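Local coordinates for protein aspartate carbamoyltransferase (Leishmania major, PDB 7K46) that probably catalyses the transfer of a carbamoyl group from carbamoyl phosphate to L-aspartate, an early step of de novo pyrimidine synthesis, at residues T3-K11 and D25-M36; E94-T102 and A119-A127. One frame throughout, in Å; residues are numbered along the deposited sequence. Where two conformers were deposited one is given.

Interaction 1 (T3-K11 and D25-M36); sequences TFNPVASLK and DIDALIQLALDM
The N-terminal tail of the carbamoyl phosphate-binding half lies along the first long helix, 23-41, with F4, V7 and S9 of 3-11 meeting M36, L32, A28 and D25, residues spaced along one flank of it. At the F4 end the ring takes M36 over a face: CG of M36 stands 4.0 Å from the centroid of the F4 ring, 12° off its normal, a CH-pi contact. SD of M36 lies further above the same ring, 5.2 Å from its centroid, as a longer Met-aromatic contact. The backbone O of D35 instead meets the ring edge, 3.7 Å from F4 CE1, while CB of F4 rests 3.8 Å from L32 CD1. Midway along the tail V7 takes over. With CG1 of V7 anti to the backbone N (chi1 -177°), CG2 falls beside that N and faces the helix, where it touches A28 CB at 3.8 Å and also reaches CD2 of L29. L10, in the short 3-10 turn, points its CD2 tip to tip at L29 CD2, 4.0 Å away. The polar end is a single bond: S9 OG donates to D25 OD1 over 2.8 Å, arriving from well above the carboxylate plane, 63° out of it. The other oxygen, D25 OD2, accepts from the backbone N of S22, so the acid is held on both arms. Helix 309-326 completes the packing, with F323 against F4 and M36, and S324 bonded through OG to V7 N; on another flank of helix 23-41, I30 and A33 meet helix 142-156.

Interaction 2 (E94-T102 and A119-A127); sequences ETLQDTIRT and ALEQAMSVA. With EDO (1,2-ethanediol), chain B.
Helices 96-102 and 119-126 pass at 8.7 Å between axes, crossing at -49° and running in broadly the same direction, so that L96, Q97 and I100 face A119, A123 and V126. The CA atoms of Q97 and A123 are 5.8 Å apart, an approach that the small side chain of A123 permits. I100 lies against that alanine, its CG1 3.7 Å from A123 CB, while its CG2 branch reaches V126 and A127. L96 sends CD2 to the CB of A119, 3.7 Å away. Toward the surface the amides of Q97 and Q122 lie nearly parallel, planes 15° apart, but what touches is Q97 NE2 on Q122 CB, at 3.6 Å. A water joins Q97 NE2, weakly, to S125 OG. R101, bent at chi2 (-120°), lays its guanidinium over V126, with NH2 3.7 Å from V126 CG1. An ethanediol, probably from the crystallisation liquor, donates to Q122 OE1. L57, L110, L112 and I131 of the sheet underlie the pair. This is the layered alpha/beta arrangement of the carbamoyl phosphate-binding domain, in which 117-126 forms the helix of a beta-alpha-beta crossover between parallel strands 109-113 and 131-133.

How the interactions relate
Interactions 1 and 2 contrast two ways of covering a helix, by an extended tail in the first and by a second helix in the second. They follow one another in sequence, with centres 29 Å apart and nearest atoms about 12 Å apart, and do not touch. Interaction 1 stays within its own chain, bringing both termini together, since helix 309-326 joins it. In interaction 2 the outer side of 94-102 meets a second subunit: E94 forms a salt bridge and T102 a hydrogen bond with R64 of that subunit, and D98 forms a salt bridge with its R291. By family resemblance R64 belongs to the carbamoyl phosphate-binding motif, so helix 96-104 probably borders an active site shared between subunits.

Interaction 1 (T3-K11 and D25-M36)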
ATOM      1  N   THR A   3      17.166  -7.358 -23.578  1.00 67.53           N
ATOM      2  CA  THR A   3      15.860  -6.931 -24.068  1.00 61.35           C
ATOM      3  C   THR A   3      14.943  -8.146 -24.286  1.00 54.89           C
ATOM      4  O   THR A   3      15.416  -9.263 -24.517  1.00 57.45           O
ATOM      5  CB  THR A   3      15.992  -6.108 -25.379  1.00 66.50           C
ATOM      6  OG1 THR A   3      14.867  -5.228 -25.515  1.00 69.42           O
ATOM      7  CG2 THR A   3      16.084  -7.020 -26.604  1.00 58.58           C
ATOM      8  N   PHE A   4      13.632  -7.930 -24.181  1.00 38.53           N
ATOM      9  CA  PHE A   4      12.643  -8.989 -24.331  1.00 33.41           C
ATOM     10  C   PHE A   4      11.667  -8.633 -25.444  1.00 35.36           C
ATOM     11  O   PHE A   4      11.354  -7.458 -25.669  1.00 31.07           O
ATOM     12  CB  PHE A   4      11.864  -9.220 -23.026  1.00 33.38           C
ATOM     13  CG  PHE A   4      12.727  -9.615 -21.863  1.00 31.00           C
ATOM     14  CD1 PHE A   4      13.205 -10.909 -21.747  1.00 31.12           C
ATOM     15  CD2 PHE A   4      13.049  -8.694 -20.877  1.00 30.90           C
ATOM     16  CE1 PHE A   4      14.004 -11.283 -20.680  1.00 28.27           C
ATOM     17  CE2 PHE A   4      13.847  -9.058 -19.810  1.00 31.49           C
ATOM     18  CZ  PHE A   4      14.323 -10.364 -19.711  1.00 29.99           C
ATOM     19  N   ASN A   5      11.172  -9.656 -26.139  1.00 31.27           N
ATOM     20  CA  ASN A   5      10.179  -9.430 -27.181  1.00 29.66           C
ATOM     21  C   ASN A   5       8.790  -9.670 -26.618  1.00 25.45           C
ATOM     22  O   ASN A   5       8.491 -10.793 -26.173  1.00 25.66           O
ATOM     23  CB  ASN A   5      10.432 -10.332 -28.382  1.00 32.74           C
ATOM     24  CG  ASN A   5      11.767 -10.038 -29.049  1.00 42.05           C
ATOM     25  OD1 ASN A   5      11.989  -8.940 -29.568  1.00 39.72           O
ATOM     26  ND2 ASN A   5      12.671 -11.015 -29.024  1.00 45.80           N
ATOM     27  N   PRO A   6       7.920  -8.666 -26.604  1.00 21.57           N
ATOM     28  CA  PRO A   6       6.571  -8.878 -26.071  1.00 23.58           C
ATOM     29  C   PRO A   6       5.769  -9.816 -26.963  1.00 21.98           C
ATOM     30  O   PRO A   6       6.031  -9.948 -28.162  1.00 22.88           O
ATOM     31  CB  PRO A   6       5.978  -7.466 -26.066  1.00 24.53           C
ATOM     32  CG  PRO A   6       6.681  -6.776 -27.186  1.00 28.45           C
ATOM     33  CD  PRO A   6       8.081  -7.325 -27.191  1.00 24.29           C
ATOM     34  N   VAL A   7       4.802 -10.506 -26.357  1.00 18.58           N
ATOM     35  CA  VAL A   7       3.845 -11.308 -27.124  1.00 23.25           C
ATOM     36  C   VAL A   7       2.856 -10.324 -27.745  1.00 24.82           C
ATOM     37  O   VAL A   7       1.978  -9.786 -27.065  1.00 21.43           O
ATOM     38  CB  VAL A   7       3.143 -12.363 -26.266  1.00 21.87           C
ATOM     39  CG1 VAL A   7       2.207 -13.228 -27.141  1.00 23.84           C
ATOM     40  CG2 VAL A   7       4.180 -13.245 -25.555  1.00 20.69           C
ATOM     41  N   ALA A   8       3.006 -10.080 -29.049  1.00 23.63           N
ATOM     42  CA  ALA A   8       2.348  -8.938 -29.677  1.00 26.04           C
ATOM     43  C   ALA A   8       0.826  -9.024 -29.609  1.00 24.59           C
ATOM     44  O   ALA A   8       0.154  -7.990 -29.559  1.00 25.35           O
ATOM     45  CB  ALA A   8       2.813  -8.802 -31.127  1.00 31.28           C
ATOM     46  N   SER A   9       0.259 -10.234 -29.602  1.00 22.20           N
ATOM     47  CA  SER A   9      -1.198 -10.345 -29.608  1.00 27.68           C
ATOM     48  C   SER A   9      -1.831  -9.797 -28.335  1.00 27.79           C
ATOM     49  O   SER A   9      -3.031  -9.496 -28.336  1.00 23.94           O
ATOM     50  CB  SER A   9      -1.626 -11.800 -29.799  1.00 26.64           C
ATOM     51  OG  SER A   9      -1.131 -12.602 -28.744  1.00 28.75           O
ATOM     52  N   LEU A  10      -1.067  -9.663 -27.252  1.00 23.09           N
ATOM     53  CA  LEU A  10      -1.612  -9.113 -26.016  1.00 21.72           C
ATOM     54  C   LEU A  10      -1.560  -7.592 -25.938  1.00 20.19           C
ATOM     55  O   LEU A  10      -2.102  -7.029 -24.982  1.00 20.09           O
ATOM     56  CB  LEU A  10      -0.878  -9.681 -24.792  1.00 19.51           C
ATOM     57  CG  LEU A  10      -1.287 -11.092 -24.336  1.00 21.29           C
ATOM     58  CD1 LEU A  10      -0.752 -12.159 -25.278  1.00 24.18           C
ATOM     59  CD2 LEU A  10      -0.834 -11.372 -22.915  1.00 19.10           C
ATOM     60  N   LYS A  11      -0.927  -6.914 -26.891  1.00 20.32           N
ATOM     61  CA  LYS A  11      -0.684  -5.482 -26.741  1.00 21.11           C
ATOM     62  C   LYS A  11      -1.997  -4.720 -26.575  1.00 24.03           C
ATOM     63  O   LYS A  11      -2.885  -4.798 -27.429  1.00 20.24           O
ATOM     64  CB  LYS A  11       0.089  -4.947 -27.947  1.00 26.90           C
ATOM     65  CG  LYS A  11       0.394  -3.447 -27.850  1.00 28.72           C
ATOM     66  CD  LYS A  11       1.018  -2.903 -29.133  1.00 34.89           C
ATOM     67  CE  LYS A  11       1.347  -1.415 -28.983  1.00 46.23           C
ATOM     68  NZ  LYS A  11       1.963  -0.840 -30.214  1.00 54.06           N
ATOM     69  N   ASP A  25       0.157 -18.379 -28.674  1.00 21.64           N
ATOM     70  CA  ASP A  25       0.242 -17.356 -27.626  1.00 22.32           C
ATOM     71  C   ASP A  25       0.786 -17.948 -26.331  1.00 22.59           C
ATOM     72  O   ASP A  25       1.613 -17.335 -25.643  1.00 20.90           O
ATOM     73  CB  ASP A  25      -1.131 -16.741 -27.321  1.00 22.54           C
ATOM     74  CG  ASP A  25      -1.724 -15.922 -28.464  1.00 29.33           C
ATOM     75  OD1 ASP A  25      -0.983 -15.306 -29.273  1.00 26.22           O
ATOM     76  OD2 ASP A  25      -2.978 -15.872 -28.509  1.00 28.15           O
ATOM     77  N   ILE A  26       0.276 -19.118 -25.952  1.00 21.05           N
ATOM     78  CA  ILE A  26       0.690 -19.750 -24.703  1.00 21.17           C
ATOM     79  C   ILE A  26       2.160 -20.143 -24.767  1.00 21.61           C
ATOM     80  O   ILE A  26       2.926 -19.887 -23.823  1.00 22.21           O
ATOM     81  CB  ILE A  26      -0.217 -20.954 -24.392  1.00 22.92           C
ATOM     82  CG1 ILE A  26      -1.659 -20.473 -24.147  1.00 23.98           C
ATOM     83  CG2 ILE A  26       0.316 -21.746 -23.191  1.00 22.05           C
ATOM     84  CD1 ILE A  26      -2.679 -21.599 -24.067  1.00 28.17           C
ATOM     85  N   ASP A  27       2.578 -20.766 -25.878  1.00 21.24           N
ATOM     86  CA  ASP A  27       3.995 -21.071 -26.089  1.00 23.97           C
ATOM     87  C   ASP A  27       4.847 -19.820 -25.912  1.00 21.54           C
ATOM     88  O   ASP A  27       5.896 -19.847 -25.257  1.00 22.31           O
ATOM     89  CB  ASP A  27       4.244 -21.633 -27.498  1.00 21.89           C
ATOM     90  CG  ASP A  27       3.621 -22.999 -27.731  1.00 29.12           C
ATOM     91  OD1 ASP A  27       3.338 -23.726 -26.761  1.00 25.63           O
ATOM     92  OD2 ASP A  27       3.439 -23.350 -28.918  1.00 31.78           O
ATOM     93  N   ALA A  28       4.412 -18.713 -26.518  1.00 21.74           N
ATOM     94  CA  ALA A  28       5.204 -17.489 -26.480  1.00 23.12           C
ATOM     95  C   ALA A  28       5.251 -16.913 -25.073  1.00 19.72           C
ATOM     96  O   ALA A  28       6.297 -16.424 -24.633  1.00 20.83           O
ATOM     97  CB  ALA A  28       4.638 -16.468 -27.467  1.00 19.25           C
ATOM     98  N   LEU A  29       4.127 -16.963 -24.348  1.00 17.93           N
ATOM     99  CA  LEU A  29       4.117 -16.475 -22.971  1.00 20.56           C
ATOM    100  C   LEU A  29       4.986 -17.347 -22.075  1.00 21.88           C
ATOM    101  O   LEU A  29       5.671 -16.843 -21.172  1.00 18.99           O
ATOM    102  CB  LEU A  29       2.682 -16.419 -22.439  1.00 17.18           C
ATOM    103  CG  LEU A  29       1.778 -15.295 -22.941  1.00 18.70           C
ATOM    104  CD1 LEU A  29       0.318 -15.529 -22.551  1.00 21.77           C
ATOM    105  CD2 LEU A  29       2.249 -13.937 -22.394  1.00 19.51           C
ATOM    106  N   ILE A  30       4.968 -18.660 -22.298  1.00 18.74           N
ATOM    107  CA  ILE A  30       5.833 -19.540 -21.524  1.00 20.59           C
ATOM    108  C   ILE A  30       7.299 -19.168 -21.735  1.00 21.11           C
ATOM    109  O   ILE A  30       8.069 -19.047 -20.773  1.00 19.04           O
ATOM    110  CB  ILE A  30       5.560 -21.011 -21.885  1.00 22.32           C
ATOM    111  CG1 ILE A  30       4.237 -21.465 -21.269  1.00 17.62           C
ATOM    112  CG2 ILE A  30       6.710 -21.896 -21.413  1.00 20.67           C
ATOM    113  CD1 ILE A  30       3.805 -22.860 -21.737  1.00 20.20           C
ATOM    114  N   GLN A  31       7.712 -19.004 -22.998  1.00 20.58           N
ATOM    115  CA  GLN A  31       9.115 -18.693 -23.270  1.00 23.17           C
ATOM    116  C   GLN A  31       9.509 -17.340 -22.682  1.00 22.62           C
ATOM    117  O   GLN A  31      10.615 -17.183 -22.149  1.00 21.69           O
ATOM    118  CB  GLN A  31       9.386 -18.718 -24.777  1.00 23.56           C
ATOM    119  CG  GLN A  31      10.871 -18.664 -25.132  1.00 30.01           C
ATOM    120  CD  GLN A  31      11.640 -19.844 -24.563  1.00 37.56           C
ATOM    121  OE1 GLN A  31      11.340 -20.999 -24.870  1.00 32.00           O
ATOM    122  NE2 GLN A  31      12.623 -19.560 -23.709  1.00 37.11           N
ATOM    123  N   LEU A  32       8.617 -16.352 -22.769  1.00 18.97           N
ATOM    124  CA  LEU A  32       8.920 -15.029 -22.229  1.00 21.46           C
ATOM    125  C   LEU A  32       9.041 -15.075 -20.711  1.00 20.80           C
ATOM    126  O   LEU A  32       9.948 -14.463 -20.138  1.00 18.84           O
ATOM    127  CB  LEU A  32       7.844 -14.022 -22.666  1.00 20.44           C
ATOM    128  CG  LEU A  32       7.938 -12.570 -22.162  1.00 18.21           C
ATOM    129  CD1 LEU A  32       9.291 -11.976 -22.515  1.00 19.58           C
ATOM    130  CD2 LEU A  32       6.798 -11.711 -22.749  1.00 17.35           C
ATOM    131  N   ALA A  33       8.149 -15.815 -20.043  1.00 18.16           N
ATOM    132  CA  ALA A  33       8.233 -15.935 -18.591  1.00 17.96           C
ATOM    133  C   ALA A  33       9.537 -16.600 -18.173  1.00 19.14           C
ATOM    134  O   ALA A  33      10.199 -16.154 -17.228  1.00 19.90           O
ATOM    135  CB  ALA A  33       7.029 -16.718 -18.055  1.00 16.76           C
ATOM    136  N   LEU A  34       9.938 -17.656 -18.883  1.00 17.87           N
ATOM    137  CA  LEU A  34      11.186 -18.331 -18.544  1.00 20.31           C
ATOM    138  C   LEU A  34      12.390 -17.438 -18.815  1.00 22.20           C
ATOM    139  O   LEU A  34      13.355 -17.443 -18.041  1.00 24.18           O
ATOM    140  CB  LEU A  34      11.301 -19.641 -19.324  1.00 23.53           C
ATOM    141  CG  LEU A  34      10.284 -20.719 -18.936  1.00 23.25           C
ATOM    142  CD1 LEU A  34      10.457 -21.971 -19.819  1.00 27.48           C
ATOM    143  CD2 LEU A  34      10.407 -21.079 -17.464  1.00 26.25           C
ATOM    144  N   ASP A  35      12.356 -16.667 -19.910  1.00 22.48           N
ATOM    145  CA  ASP A  35      13.461 -15.757 -20.205  1.00 25.33           C
ATOM    146  C   ASP A  35      13.583 -14.683 -19.128  1.00 21.47           C
ATOM    147  O   ASP A  35      14.694 -14.339 -18.702  1.00 22.99           O
ATOM    148  CB  ASP A  35      13.273 -15.129 -21.589  1.00 25.59           C
ATOM    149  CG  ASP A  35      13.444 -16.139 -22.723  1.00 29.69           C
ATOM    150  OD1 ASP A  35      13.930 -17.258 -22.464  1.00 27.23           O
ATOM    151  OD2 ASP A  35      13.097 -15.818 -23.879  1.00 30.05           O
ATOM    152  N   MET A  36      12.450 -14.165 -18.655  1.00 20.41           N
ATOM    153  CA  MET A  36      12.479 -13.215 -17.549  1.00 20.76           C
ATOM    154  C   MET A  36      12.963 -13.869 -16.262  1.00 23.99           C
ATOM    155  O   MET A  36      13.697 -13.245 -15.487  1.00 19.62           O
ATOM    156  CB  MET A  36      11.095 -12.602 -17.344  1.00 19.91           C
ATOM    157  CG  MET A  36      10.723 -11.652 -18.455  1.00 21.96           C
ATOM    158  SD  MET A  36       9.068 -11.016 -18.203  1.00 21.58           S
ATOM    159  CE  MET A  36       9.065  -9.709 -19.425  1.00 20.67           C
TER

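Interaction 2 (E94-T102 and A119-A127)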
ATOM      1  N   GLU A  94     -20.932   4.093  -4.818  1.00 43.76           N
ATOM      2  CA  GLU A  94     -21.091   4.432  -6.224  1.00 35.70           C
ATOM      3  C   GLU A  94     -21.067   3.163  -7.078  1.00 28.27           C
ATOM      4  O   GLU A  94     -20.655   2.088  -6.633  1.00 27.95           O
ATOM      5  CB  GLU A  94     -20.002   5.414  -6.671  1.00 33.64           C
ATOM      6  CG  GLU A  94     -18.596   4.926  -6.439  1.00 32.52           C
ATOM      7  CD  GLU A  94     -17.533   5.778  -7.135  1.00 34.18           C
ATOM      8  OE1 GLU A  94     -17.807   6.957  -7.467  1.00 23.40           O
ATOM      9  OE2 GLU A  94     -16.415   5.251  -7.357  1.00 34.95           O
ATOM     10  N   THR A  95     -21.524   3.293  -8.321  1.00 26.72           N
ATOM     11  CA  THR A  95     -21.519   2.150  -9.230  1.00 25.97           C
ATOM     12  C   THR A  95     -20.099   1.650  -9.475  1.00 26.03           C
ATOM     13  O   THR A  95     -19.119   2.402  -9.391  1.00 23.54           O
ATOM     14  CB  THR A  95     -22.158   2.520 -10.568  1.00 25.21           C
ATOM     15  OG1 THR A  95     -21.370   3.538 -11.198  1.00 22.02           O
ATOM     16  CG2 THR A  95     -23.573   3.017 -10.361  1.00 25.71           C
ATOM     17  N   LEU A  96     -19.985   0.352  -9.777  1.00 19.18           N
ATOM     18  CA  LEU A  96     -18.687  -0.198 -10.159  1.00 20.09           C
ATOM     19  C   LEU A  96     -18.143   0.508 -11.393  1.00 20.19           C
ATOM     20  O   LEU A  96     -16.935   0.764 -11.491  1.00 19.12           O
ATOM     21  CB  LEU A  96     -18.803  -1.704 -10.414  1.00 23.64           C
ATOM     22  CG  LEU A  96     -17.569  -2.376 -11.042  1.00 24.83           C
ATOM     23  CD1 LEU A  96     -16.364  -2.274 -10.125  1.00 27.84           C
ATOM     24  CD2 LEU A  96     -17.862  -3.829 -11.398  1.00 27.35           C
ATOM     25  N   GLN A  97     -19.030   0.854 -12.333  1.00 17.84           N
ATOM     26  CA  GLN A  97     -18.611   1.580 -13.528  1.00 19.42           C
ATOM     27  C   GLN A  97     -17.923   2.890 -13.168  1.00 18.70           C
ATOM     28  O   GLN A  97     -16.860   3.209 -13.712  1.00 18.30           O
ATOM     29  CB  GLN A  97     -19.815   1.844 -14.438  1.00 20.75           C
ATOM     30  CG  GLN A  97     -20.371   0.592 -15.130  1.00 28.16           C
ATOM     31  CD  GLN A  97     -21.447  -0.120 -14.316  1.00 35.40           C
ATOM     32  OE1 GLN A  97     -21.505  -0.005 -13.084  1.00 27.16           O
ATOM     33  NE2 GLN A  97     -22.309  -0.864 -15.007  1.00 31.27           N
ATOM     34  N   ASP A  98     -18.518   3.669 -12.256  1.00 17.72           N
ATOM     35  CA  ASP A  98     -17.895   4.937 -11.879  1.00 17.53           C
ATOM     36  C   ASP A  98     -16.554   4.716 -11.204  1.00 19.03           C
ATOM     37  O   ASP A  98     -15.630   5.524 -11.370  1.00 20.48           O
ATOM     38  CB  ASP A  98     -18.816   5.744 -10.962  1.00 19.87           C
ATOM     39  CG  ASP A  98     -19.925   6.448 -11.723  1.00 22.91           C
ATOM     40  OD1 ASP A  98     -19.948   6.353 -12.975  1.00 24.83           O
ATOM     41  OD2 ASP A  98     -20.778   7.090 -11.072  1.00 21.11           O
ATOM     42  N   THR A  99     -16.421   3.631 -10.436  1.00 18.87           N
ATOM     43  CA  THR A  99     -15.136   3.337  -9.814  1.00 19.48           C
ATOM     44  C   THR A  99     -14.080   3.025 -10.867  1.00 18.97           C
ATOM     45  O   THR A  99     -12.940   3.500 -10.770  1.00 17.00           O
ATOM     46  CB  THR A  99     -15.282   2.180  -8.829  1.00 19.15           C
ATOM     47  OG1 THR A  99     -16.206   2.560  -7.799  1.00 18.39           O
ATOM     48  CG2 THR A  99     -13.926   1.842  -8.200  1.00 21.74           C
ATOM     49  N   ILE A 100     -14.445   2.223 -11.876  1.00 17.60           N
ATOM     50  CA  ILE A 100     -13.523   1.919 -12.971  1.00 18.58           C
ATOM     51  C   ILE A 100     -13.076   3.201 -13.668  1.00 19.13           C
ATOM     52  O   ILE A 100     -11.886   3.392 -13.946  1.00 17.93           O
ATOM     53  CB  ILE A 100     -14.177   0.932 -13.959  1.00 16.79           C
ATOM     54  CG1 ILE A 100     -14.423  -0.423 -13.271  1.00 19.37           C
ATOM     55  CG2 ILE A 100     -13.332   0.773 -15.240  1.00 17.09           C
ATOM     56  CD1 ILE A 100     -13.141  -1.136 -12.810  1.00 20.39           C
ATOM     57  N   ARG A 101     -14.026   4.090 -13.983  1.00 20.16           N
ATOM     58  CA  ARG A 101     -13.664   5.368 -14.599  1.00 20.22           C
ATOM     59  C   ARG A 101     -12.684   6.139 -13.727  1.00 20.28           C
ATOM     60  O   ARG A 101     -11.777   6.812 -14.235  1.00 17.31           O
ATOM     61  CB  ARG A 101     -14.910   6.222 -14.843  1.00 20.71           C
ATOM     62  CG  ARG A 101     -16.045   5.526 -15.585  1.00 24.53           C
ATOM     63  CD  ARG A 101     -16.348   6.247 -16.854  1.00 24.31           C
ATOM     64  NE  ARG A 101     -17.627   5.872 -17.446  1.00 24.41           N
ATOM     65  CZ  ARG A 101     -17.913   6.081 -18.721  1.00 32.14           C
ATOM     66  NH1 ARG A 101     -17.016   6.598 -19.546  1.00 24.76           N
ATOM     67  NH2 ARG A 101     -19.121   5.764 -19.178  1.00 24.28           N
ATOM     68  N   THR A 102     -12.873   6.080 -12.409  1.00 17.75           N
ATOM     69  CA  THR A 102     -11.948   6.748 -11.502  1.00 15.48           C
ATOM     70  C   THR A 102     -10.539   6.168 -11.640  1.00 17.26           C
ATOM     71  O   THR A 102      -9.559   6.916 -11.743  1.00 17.43           O
ATOM     72  CB  THR A 102     -12.478   6.631 -10.066  1.00 18.80           C
ATOM     73  OG1 THR A 102     -13.771   7.258  -9.992  1.00 18.03           O
ATOM     74  CG2 THR A 102     -11.542   7.325  -9.070  1.00 18.50           C
ATOM     75  N   ALA A 119     -19.486  -8.400 -12.868  1.00 24.27           N
ATOM     76  CA  ALA A 119     -18.624  -7.264 -12.546  1.00 25.18           C
ATOM     77  C   ALA A 119     -17.573  -7.038 -13.626  1.00 22.31           C
ATOM     78  O   ALA A 119     -17.293  -5.891 -14.003  1.00 21.13           O
ATOM     79  CB  ALA A 119     -17.955  -7.482 -11.194  1.00 27.65           C
ATOM     80  N   LEU A 120     -16.970  -8.117 -14.134  1.00 21.31           N
ATOM     81  CA  LEU A 120     -15.978  -7.957 -15.192  1.00 21.25           C
ATOM     82  C   LEU A 120     -16.623  -7.387 -16.452  1.00 21.38           C
ATOM     83  O   LEU A 120     -16.017  -6.546 -17.133  1.00 21.53           O
ATOM     84  CB  LEU A 120     -15.293  -9.293 -15.482  1.00 19.50           C
ATOM     85  CG  LEU A 120     -14.157  -9.295 -16.504  1.00 24.01           C
ATOM     86  CD1 LEU A 120     -13.019  -8.349 -16.092  1.00 21.09           C
ATOM     87  CD2 LEU A 120     -13.626 -10.718 -16.687  1.00 21.93           C
ATOM     88  N   GLU A 121     -17.838  -7.853 -16.781  1.00 24.07           N
ATOM     89  CA  GLU A 121     -18.599  -7.304 -17.906  0.51 25.84           C
ATOM     90  C   GLU A 121     -18.775  -5.800 -17.752  1.00 26.13           C
ATOM     91  O   GLU A 121     -18.452  -5.011 -18.650  1.00 26.04           O
ATOM     92  CB  GLU A 121     -19.989  -7.954 -17.996  0.51 32.62           C
ATOM     93  CG  GLU A 121     -20.073  -9.470 -18.063  0.51 36.01           C
ATOM     94  CD  GLU A 121     -21.508  -9.974 -17.856  0.51 35.66           C
ATOM     95  OE1 GLU A 121     -22.446  -9.145 -17.883  0.51 38.69           O
ATOM     96  OE2 GLU A 121     -21.698 -11.190 -17.652  0.51 35.67           O
ATOM     97  N   GLN A 122     -19.313  -5.395 -16.600  1.00 24.54           N
ATOM     98  CA  GLN A 122     -19.577  -3.986 -16.337  1.00 24.54           C
ATOM     99  C   GLN A 122     -18.303  -3.161 -16.407  1.00 23.52           C
ATOM    100  O   GLN A 122     -18.306  -2.044 -16.942  1.00 21.83           O
ATOM    101  CB  GLN A 122     -20.229  -3.842 -14.969  1.00 24.37           C
ATOM    102  CG  GLN A 122     -21.604  -4.470 -14.884  1.00 31.32           C
ATOM    103  CD  GLN A 122     -22.077  -4.600 -13.456  1.00 35.16           C
ATOM    104  OE1 GLN A 122     -21.351  -4.259 -12.520  1.00 38.31           O
ATOM    105  NE2 GLN A 122     -23.292  -5.102 -13.275  1.00 36.40           N
ATOM    106  N   ALA A 123     -17.206  -3.689 -15.857  1.00 19.60           N
ATOM    107  CA  ALA A 123     -15.943  -2.959 -15.873  1.00 19.83           C
ATOM    108  C   ALA A 123     -15.443  -2.770 -17.299  1.00 25.50           C
ATOM    109  O   ALA A 123     -15.069  -1.661 -17.702  1.00 21.08           O
ATOM    110  CB  ALA A 123     -14.903  -3.691 -15.020  1.00 18.56           C
ATOM    111  N   MET A 124     -15.437  -3.846 -18.088  1.00 23.95           N
ATOM    112  CA  MET A 124     -14.978  -3.722 -19.466  1.00 24.82           C
ATOM    113  C   MET A 124     -15.919  -2.877 -20.317  1.00 25.07           C
ATOM    114  O   MET A 124     -15.488  -2.355 -21.349  1.00 30.28           O
ATOM    115  CB  MET A 124     -14.781  -5.112 -20.074  1.00 24.09           C
ATOM    116  CG  MET A 124     -13.579  -5.837 -19.441  1.00 25.12           C
ATOM    117  SD  MET A 124     -13.101  -7.338 -20.316  1.00 38.55           S
ATOM    118  CE  MET A 124     -14.679  -8.186 -20.403  1.00 28.13           C
ATOM    119  N   SER A 125     -17.177  -2.706 -19.900  1.00 26.85           N
ATOM    120  CA  SER A 125     -18.105  -1.887 -20.673  1.00 27.55           C
ATOM    121  C   SER A 125     -17.722  -0.408 -20.669  1.00 27.89           C
ATOM    122  O   SER A 125     -18.176   0.335 -21.547  1.00 26.50           O
ATOM    123  CB  SER A 125     -19.539  -2.055 -20.147  1.00 29.91           C
ATOM    124  OG  SER A 125     -19.813  -1.210 -19.032  1.00 30.85           O
ATOM    125  N   VAL A 126     -16.921   0.039 -19.701  1.00 21.06           N
ATOM    126  CA  VAL A 126     -16.519   1.440 -19.624  1.00 20.85           C
ATOM    127  C   VAL A 126     -15.013   1.639 -19.573  1.00 20.64           C
ATOM    128  O   VAL A 126     -14.542   2.769 -19.793  1.00 22.00           O
ATOM    129  CB  VAL A 126     -17.176   2.140 -18.408  1.00 22.06           C
ATOM    130  CG1 VAL A 126     -18.703   2.103 -18.500  1.00 23.51           C
ATOM    131  CG2 VAL A 126     -16.665   1.540 -17.085  1.00 21.35           C
ATOM    132  N   ALA A 127     -14.209   0.619 -19.270  1.00 21.41           N
ATOM    133  CA  ALA A 127     -12.780   0.829 -19.081  1.00 22.65           C
ATOM    134  C   ALA A 127     -12.110   1.296 -20.368  1.00 21.90           C
ATOM    135  O   ALA A 127     -12.474   0.872 -21.468  1.00 21.28           O
ATOM    136  CB  ALA A 127     -12.111  -0.456 -18.592  1.00 21.88           C
TER
HETATM  137  C1  EDO B 400     -22.544  -7.249  -9.551  1.00 43.86           C
HETATM  138  O1  EDO B 400     -22.340  -7.286  -8.130  1.00 59.57           O
HETATM  139  C2  EDO B 400     -21.431  -6.438 -10.206  1.00 41.22           C
HETATM  140  O2  EDO B 400     -21.364  -5.118  -9.642  1.00 48.17           O
HETATM  141  O   HOH W   1     -22.151   0.074 -18.182  1.00 38.41           O